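PDB 4EXJ: uncharacterized protein from Lodderomyces elongisporus NRRL YB-4239, which is a Ure2-like member of the glutathione S-transferase superfamily whose own activity is not established, though it probably binds glutathione. Local coordinates for residues Pro93-Tyr96 with Trp97-Asn100. Numbering follows the deposited sequence.
Sequences PKLY and WEQN
Y96 sets the edge of its phenol ring against the indole face of W97, the next residue in the first turns of helix 93-120. Y96 CB and CG sit beside W97 N, where the backbone turns into the next residue. CG lies anti to the backbone N (chi1 172°) and beside the residue's own carbonyl carbon, a setting that makes the ring stand out from the helix next to W97. CD2 then comes down over the indole, 3.8 Å from W97 CD2, and CE2 rides above the six-membered ring, 3.9 Å from W97 CH2. The result is a T-shaped stack with ring centroids 5.0 Å apart and planes at 86°. CD1, across the ring from CD2, comes within 4.1 Å of Q99 NE2. The phenol tip ends alongside N100, OH 4.2 Å from OD1, with ring and amide planes only 15° apart. In the GST fold this helix opens the mostly helical C-terminal domain, and here its start faces the second subunit: Y96 packs on Y96 of that subunit, W97 meets the ring of its Y74 edge-to-face, and N100 ND2 bonds to its N70. A water lies over one face of the phenol ring, toward its rim, gripped by three bonds: it donates to Y96 O and to N100 OD1 (2.9 Å) and accepts from Q99 NE2. Q99 OE1 is held in turn by the backbone N of Y87. Four i+4 to i backbone bonds run through these two turns, among them Q99 N to L95 O at 2.8 Å. L95 CD2 comes within 3.5 Å of E98 OE1.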
loop_
_atom_site.group_PDB
_atom_site.type_symbol
_atom_site.label_atom_id
_atom_site.label_comp_id
_atom_site.label_asym_id
_atom_site.label_seq_id
_atom_site.Cartn_x
_atom_site.Cartn_y
_atom_site.Cartn_z
ATOM N N PRO B 93 -20.128 -1.789 -7.498
ATOM C CA PRO B 93 -19.076 -2.644 -6.965
ATOM C C PRO B 93 -17.863 -2.708 -7.883
ATOM O O PRO B 93 -16.733 -2.722 -7.399
ATOM C CB PRO B 93 -19.740 -4.029 -6.852
ATOM C CG PRO B 93 -21.195 -3.797 -6.997
ATOM C CD PRO B 93 -21.394 -2.514 -7.733
ATOM N N LYS B 94 -18.089 -2.740 -9.189
ATOM C CA LYS B 94 -16.972 -2.785 -10.120
ATOM C C LYS B 94 -16.030 -1.609 -9.865
ATOM O O LYS B 94 -14.797 -1.767 -9.747
ATOM C CB LYS B 94 -17.476 -2.734 -11.556
ATOM C CG LYS B 94 -16.415 -3.005 -12.597
ATOM C CD LYS B 94 -16.977 -2.817 -14.015
ATOM C CE LYS B 94 -17.908 -3.955 -14.407
ATOM N NZ LYS B 94 -17.177 -5.241 -14.552
ATOM N N LEU B 95 -16.606 -0.420 -9.804
ATOM C CA LEU B 95 -15.804 0.796 -9.628
ATOM C C LEU B 95 -15.185 0.887 -8.239
ATOM O O LEU B 95 -14.059 1.389 -8.092
ATOM C CB LEU B 95 -16.642 2.040 -9.946
ATOM C CG LEU B 95 -17.116 2.097 -11.396
ATOM C CD1 LEU B 95 -17.798 3.436 -11.662
ATOM C CD2 LEU B 95 -15.958 1.881 -12.341
ATOM N N TYR B 96 -15.906 0.383 -7.231
ATOM C CA TYR B 96 -15.408 0.354 -5.869
ATOM C C TYR B 96 -14.118 -0.458 -5.793
ATOM O O TYR B 96 -13.137 -0.023 -5.173
ATOM C CB TYR B 96 -16.451 -0.223 -4.908
ATOM C CG TYR B 96 -15.922 -0.457 -3.514
ATOM C CD1 TYR B 96 -15.966 0.547 -2.551
ATOM C CD2 TYR B 96 -15.376 -1.689 -3.167
ATOM C CE1 TYR B 96 -15.474 0.331 -1.277
ATOM C CE2 TYR B 96 -14.883 -1.919 -1.890
ATOM C CZ TYR B 96 -14.934 -0.902 -0.959
ATOM O OH TYR B 96 -14.455 -1.123 0.299
ATOM N N TRP B 97 -14.119 -1.639 -6.415
ATOM C CA TRP B 97 -12.881 -2.451 -6.424
ATOM C C TRP B 97 -11.757 -1.842 -7.251
ATOM O O TRP B 97 -10.592 -1.996 -6.886
ATOM C CB TRP B 97 -13.140 -3.908 -6.788
ATOM C CG TRP B 97 -14.009 -4.573 -5.741
ATOM C CD1 TRP B 97 -15.314 -4.962 -5.895
ATOM C CD2 TRP B 97 -13.664 -4.851 -4.371
ATOM N NE1 TRP B 97 -15.793 -5.481 -4.711
ATOM C CE2 TRP B 97 -14.800 -5.432 -3.767
ATOM C CE3 TRP B 97 -12.492 -4.700 -3.602
ATOM C CZ2 TRP B 97 -14.811 -5.824 -2.429
ATOM C CZ3 TRP B 97 -12.509 -5.099 -2.261
ATOM C CH2 TRP B 97 -13.660 -5.662 -1.698
ATOM N N GLU B 98 -12.088 -1.148 -8.337
ATOM C CA GLU B 98 -11.054 -0.453 -9.122
ATOM C C GLU B 98 -10.435 0.639 -8.250
ATOM O O GLU B 98 -9.204 0.796 -8.203
ATOM C CB GLU B 98 -11.636 0.187 -10.397
ATOM C CG GLU B 98 -11.960 -0.804 -11.538
ATOM C CD GLU B 98 -12.704 -0.167 -12.700
ATOM O OE1 GLU B 98 -12.612 1.072 -12.861
ATOM O OE2 GLU B 98 -13.378 -0.911 -13.458
ATOM N N GLN B 99 -11.296 1.400 -7.575
ATOM C CA GLN B 99 -10.876 2.456 -6.673
ATOM C C GLN B 99 -9.982 1.887 -5.581
ATOM O O GLN B 99 -8.911 2.428 -5.291
ATOM C CB GLN B 99 -12.145 3.083 -6.066
ATOM C CG GLN B 99 -11.975 4.061 -4.941
ATOM C CD GLN B 99 -13.350 4.571 -4.563
ATOM O OE1 GLN B 99 -13.896 5.448 -5.226
ATOM N NE2 GLN B 99 -13.937 3.985 -3.537
ATOM N N ASN B 100 -10.404 0.781 -4.971
ATOM C CA ASN B 100 -9.620 0.229 -3.869
ATOM C C ASN B 100 -8.247 -0.241 -4.332
ATOM O O ASN B 100 -7.235 0.028 -3.679
ATOM C CB ASN B 100 -10.373 -0.928 -3.209
ATOM C CG ASN B 100 -10.294 -0.888 -1.705
ATOM O OD1 ASN B 100 -10.694 0.097 -1.076
ATOM N ND2 ASN B 100 -9.838 -1.977 -1.113
HETATM O O HOH W 1 -12.593 1.603 -2.663
#